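Local coordinates for protein ribokinase (Giardia lamblia, PDB 6WHJ) that probably phosphorylates D-ribose at its 5-hydroxyl with ATP and magnesium, giving D-ribose 5-phosphate for nucleotide synthesis or the pentose phosphate pathway, at residues A62-D75 and I86-T98. Residues are numbered along the deposited sequence; the frame is centred on the assembly and turned at random.
Sequences AFFVGAVGKDTFGD and IPNCIKQVSGAPT
Gln92 reaches from its strand to the helix beyond Gly69. Gln92 CB lies 3.9 Å from Lys70 CG. Gln92 CG packs 3.5 Å from Val68 CG2. The chain runs on extended (chi2 -171°), which brings the amide level with Gly69, on the helix side of the strand. CD lies near Asp75 OD1 and Gly69 O. Gln92 NE2 donates twice: to Gly69 O at 3.0 Å, in the carbonyl plane, and to Asp75 OD1 at 2.9 Å. The second bond is nearly straight (168°), but it meets Asp75 from above the carboxylate plane. Gln92 OE1 lies 3.5 Å from Asp75 OD1, two acceptors that are not bonded. The two bonds from NE2 probably fix the rotation of the amide.

Strand 62-69, helix 72-84 and strand 91-93 form a beta-alpha-beta unit of the PfkB (ribokinase-like) fold. Strand 91-93 edges the large sheet, parallel to its neighbour. Val68 N bonds to Lys91 O, and Val93 N to Val68 O.

Asp71 N-caps the helix: its OD1 accepts from Gly74 N. Through syn lone pairs, Asp71 OD1 also takes Thr98 OG1 as a second donor at 2.6 Å, and Asp71 OD2 takes Thr98 N at 2.8 Å. Thr98 OG1 in turn accepts from Gly69 N.

At the other end, Asn88 CA lies over one face of the Phe63 ring. Cys89 SG approaches the same ring obliquely, 3.7 Å from Phe63 CE2.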
loop_
_atom_site.group_PDB
_atom_site.type_symbol
_atom_site.label_atom_id
_atom_site.label_comp_id
_atom_site.label_asym_id
_atom_site.label_seq_id
_atom_site.Cartn_x
_atom_site.Cartn_y
_atom_site.Cartn_z
ATOM N N ALA B 62 -3.523 22.666 22.061
ATOM C CA ALA B 62 -3.169 21.294 21.749
ATOM C C ALA B 62 -1.657 21.167 21.613
ATOM O O ALA B 62 -0.953 22.132 21.301
ATOM C CB ALA B 62 -3.859 20.838 20.468
ATOM N N PHE B 63 -1.160 19.954 21.841
ATOM C CA PHE B 63 0.275 19.694 21.788
ATOM C C PHE B 63 0.453 18.261 21.314
ATOM O O PHE B 63 -0.070 17.333 21.939
ATOM C CB PHE B 63 0.924 19.914 23.164
ATOM C CG PHE B 63 2.438 19.927 23.148
ATOM C CD1 PHE B 63 3.130 21.007 22.633
ATOM C CD2 PHE B 63 3.165 18.875 23.683
ATOM C CE1 PHE B 63 4.513 21.021 22.627
ATOM C CE2 PHE B 63 4.544 18.883 23.679
ATOM C CZ PHE B 63 5.219 19.959 23.150
ATOM N N PHE B 64 1.150 18.073 20.195
ATOM C CA PHE B 64 1.344 16.739 19.642
ATOM C C PHE B 64 2.757 16.261 19.962
ATOM O O PHE B 64 3.727 17.007 19.795
ATOM C CB PHE B 64 1.094 16.712 18.132
ATOM C CG PHE B 64 1.379 15.369 17.496
ATOM C CD1 PHE B 64 0.759 14.217 17.973
ATOM C CD2 PHE B 64 2.234 15.261 16.401
ATOM C CE1 PHE B 64 1.017 12.985 17.400
ATOM C CE2 PHE B 64 2.488 14.024 15.819
ATOM C CZ PHE B 64 1.881 12.887 16.318
ATOM N N VAL B 65 2.860 15.019 20.426
ATOM C CA VAL B 65 4.130 14.388 20.749
ATOM C C VAL B 65 4.249 13.148 19.881
ATOM O O VAL B 65 3.436 12.224 20.008
ATOM C CB VAL B 65 4.219 14.014 22.236
ATOM C CG1 VAL B 65 5.595 13.428 22.550
ATOM C CG2 VAL B 65 3.887 15.215 23.115
ATOM N N GLY B 66 5.247 13.129 18.999
ATOM C CA GLY B 66 5.449 12.012 18.091
ATOM C C GLY B 66 6.831 12.047 17.480
ATOM O O GLY B 66 7.568 13.023 17.620
ATOM N N ALA B 67 7.172 10.966 16.777
ATOM C CA ALA B 67 8.475 10.816 16.140
ATOM C C ALA B 67 8.299 10.428 14.676
ATOM O O ALA B 67 7.459 9.586 14.342
ATOM C CB ALA B 67 9.335 9.772 16.855
ATOM N N VAL B 68 9.075 11.084 13.808
ATOM C CA VAL B 68 9.092 10.846 12.371
ATOM C C VAL B 68 10.549 10.745 11.923
ATOM O O VAL B 68 11.480 11.084 12.659
ATOM C CB VAL B 68 8.362 11.955 11.587
ATOM C CG1 VAL B 68 6.905 12.058 12.034
ATOM C CG2 VAL B 68 9.096 13.301 11.736
ATOM N N GLY B 69 10.741 10.284 10.689
ATOM C CA GLY B 69 12.077 10.094 10.171
ATOM C C GLY B 69 12.697 11.381 9.670
ATOM O O GLY B 69 12.062 12.429 9.588
ATOM N N LYS B 70 13.997 11.312 9.387
ATOM C CA LYS B 70 14.700 12.424 8.751
ATOM C C LYS B 70 14.616 12.237 7.239
ATOM O O LYS B 70 15.605 12.020 6.542
ATOM C CB LYS B 70 16.137 12.506 9.243
ATOM C CG LYS B 70 16.230 13.062 10.645
ATOM C CD LYS B 70 17.648 13.030 11.197
ATOM C CE LYS B 70 17.692 13.674 12.587
ATOM N NZ LYS B 70 19.072 13.784 13.101
ATOM N N ASP B 71 13.390 12.370 6.744
ATOM C CA ASP B 71 13.060 12.157 5.347
ATOM C C ASP B 71 12.042 13.204 4.928
ATOM O O ASP B 71 11.699 14.112 5.696
ATOM C CB ASP B 71 12.507 10.748 5.091
ATOM C CG ASP B 71 11.459 10.319 6.126
ATOM O OD1 ASP B 71 10.563 11.122 6.482
ATOM O OD2 ASP B 71 11.516 9.151 6.560
ATOM N N THR B 72 11.592 13.082 3.676
ATOM C CA THR B 72 10.659 14.048 3.103
ATOM C C THR B 72 9.343 14.087 3.874
ATOM O O THR B 72 8.876 15.161 4.267
ATOM C CB THR B 72 10.407 13.704 1.635
ATOM O OG1 THR B 72 11.652 13.687 0.926
ATOM C CG2 THR B 72 9.453 14.711 1.003
ATOM N N PHE B 73 8.725 12.918 4.087
ATOM C CA PHE B 73 7.471 12.852 4.832
ATOM C C PHE B 73 7.603 13.475 6.216
ATOM O O PHE B 73 6.679 14.143 6.694
ATOM C CB PHE B 73 6.998 11.401 4.946
ATOM C CG PHE B 73 6.486 10.819 3.655
ATOM C CD1 PHE B 73 6.162 11.639 2.583
ATOM C CD2 PHE B 73 6.308 9.450 3.525
ATOM C CE1 PHE B 73 5.689 11.107 1.399
ATOM C CE2 PHE B 73 5.824 8.907 2.344
ATOM C CZ PHE B 73 5.510 9.740 1.283
ATOM N N GLY B 74 8.728 13.240 6.893
ATOM C CA GLY B 74 8.927 13.840 8.201
ATOM C C GLY B 74 9.041 15.352 8.137
ATOM O O GLY B 74 8.485 16.062 8.980
ATOM N N ASP B 75 9.745 15.869 7.127
ATOM C CA ASP B 75 9.844 17.316 6.973
ATOM C C ASP B 75 8.482 17.924 6.666
ATOM O O ASP B 75 8.131 18.980 7.209
ATOM C CB ASP B 75 10.831 17.668 5.857
ATOM C CG ASP B 75 12.262 17.244 6.168
ATOM O OD1 ASP B 75 12.624 17.122 7.356
ATOM O OD2 ASP B 75 13.040 17.053 5.208
ATOM N N ILE B 86 -0.271 24.493 15.462
ATOM C CA ILE B 86 -0.438 23.544 16.556
ATOM C C ILE B 86 0.941 23.244 17.141
ATOM O O ILE B 86 1.776 22.634 16.464
ATOM C CB ILE B 86 -1.123 22.256 16.091
ATOM C CG1 ILE B 86 -2.460 22.568 15.423
ATOM C CG2 ILE B 86 -1.294 21.312 17.260
ATOM C CD1 ILE B 86 -3.171 21.342 14.883
ATOM N N PRO B 87 1.211 23.612 18.389
ATOM C CA PRO B 87 2.507 23.295 18.991
ATOM C C PRO B 87 2.741 21.796 19.051
ATOM O O PRO B 87 1.810 21.001 19.160
ATOM C CB PRO B 87 2.399 23.889 20.402
ATOM C CG PRO B 87 1.304 24.898 20.321
ATOM C CD PRO B 87 0.336 24.350 19.315
ATOM N N ASN B 88 4.008 21.411 19.006
ATOM C CA ASN B 88 4.349 19.999 19.053
ATOM C C ASN B 88 5.813 19.883 19.446
ATOM O O ASN B 88 6.539 20.874 19.486
ATOM C CB ASN B 88 4.093 19.323 17.705
ATOM C CG ASN B 88 4.937 19.909 16.612
ATOM O OD1 ASN B 88 6.111 19.560 16.475
ATOM N ND2 ASN B 88 4.354 20.795 15.818
ATOM N N CYS B 89 6.231 18.670 19.799
ATOM C CA CYS B 89 7.659 18.350 19.847
ATOM C C CYS B 89 7.907 17.087 19.010
ATOM O O CYS B 89 8.401 16.069 19.489
ATOM C CB CYS B 89 8.186 18.214 21.280
ATOM S SG CYS B 89 7.361 16.978 22.283
ATOM N N ILE B 90 7.531 17.158 17.733
ATOM C CA ILE B 90 7.798 16.077 16.787
ATOM C C ILE B 90 9.306 15.934 16.614
ATOM O O ILE B 90 9.976 16.817 16.064
ATOM C CB ILE B 90 7.108 16.302 15.429
ATOM C CG1 ILE B 90 5.598 16.473 15.600
ATOM C CG2 ILE B 90 7.425 15.162 14.509
ATOM C CD1 ILE B 90 4.887 16.918 14.349
ATOM N N LYS B 91 9.856 14.851 17.147
ATOM C CA LYS B 91 11.274 14.571 17.036
ATOM C C LYS B 91 11.565 13.831 15.733
ATOM O O LYS B 91 10.915 12.830 15.425
ATOM C CB LYS B 91 11.716 13.747 18.241
ATOM C CG LYS B 91 11.633 14.485 19.594
ATOM C CD LYS B 91 12.232 15.900 19.591
ATOM C CE LYS B 91 11.890 16.599 20.913
ATOM N NZ LYS B 91 12.292 18.039 21.020
ATOM N N GLN B 92 12.555 14.299 14.975
ATOM C CA GLN B 92 12.969 13.609 13.758
ATOM C C GLN B 92 14.157 12.701 14.069
ATOM O O GLN B 92 15.185 13.175 14.557
ATOM C CB GLN B 92 13.314 14.604 12.652
ATOM C CG GLN B 92 12.073 15.187 12.013
ATOM C CD GLN B 92 12.348 16.013 10.771
ATOM O OE1 GLN B 92 12.750 17.177 10.842
ATOM N NE2 GLN B 92 12.119 15.402 9.608
ATOM N N VAL B 93 14.021 11.404 13.771
ATOM C CA VAL B 93 15.018 10.389 14.110
ATOM C C VAL B 93 15.545 9.737 12.835
ATOM O O VAL B 93 14.864 9.693 11.807
ATOM C CB VAL B 93 14.452 9.307 15.066
ATOM C CG1 VAL B 93 13.907 9.939 16.334
ATOM C CG2 VAL B 93 13.382 8.501 14.382
ATOM N N SER B 94 16.775 9.230 12.904
ATOM C CA SER B 94 17.413 8.591 11.757
ATOM C C SER B 94 17.314 7.073 11.788
ATOM O O SER B 94 17.742 6.421 10.826
ATOM C CB SER B 94 18.891 8.995 11.656
ATOM O OG SER B 94 19.545 8.810 12.895
ATOM N N GLY B 95 16.781 6.497 12.865
ATOM C CA GLY B 95 16.758 5.046 12.979
ATOM C C GLY B 95 15.838 4.404 11.955
ATOM O O GLY B 95 16.168 3.372 11.368
ATOM N N ALA B 96 14.640 4.942 11.809
ATOM C CA ALA B 96 13.636 4.432 10.901
ATOM C C ALA B 96 13.154 5.544 9.976
ATOM O O ALA B 96 13.389 6.727 10.241
ATOM C CB ALA B 96 12.448 3.853 11.685
ATOM N N PRO B 97 12.502 5.198 8.865
ATOM C CA PRO B 97 11.759 6.203 8.093
ATOM C C PRO B 97 10.477 6.599 8.818
ATOM O O PRO B 97 10.036 5.946 9.765
ATOM C CB PRO B 97 11.444 5.488 6.776
ATOM C CG PRO B 97 11.401 4.055 7.150
ATOM C CD PRO B 97 12.477 3.882 8.197
ATOM N N THR B 98 9.882 7.700 8.362
ATOM C CA THR B 98 8.555 8.081 8.832
ATOM C C THR B 98 7.575 6.929 8.621
ATOM O O THR B 98 7.645 6.210 7.622
ATOM C CB THR B 98 8.079 9.334 8.091
ATOM O OG1 THR B 98 8.921 10.440 8.434
ATOM C CG2 THR B 98 6.628 9.678 8.448
HETATM O O HOH W 1 14.766 8.582 8.742
#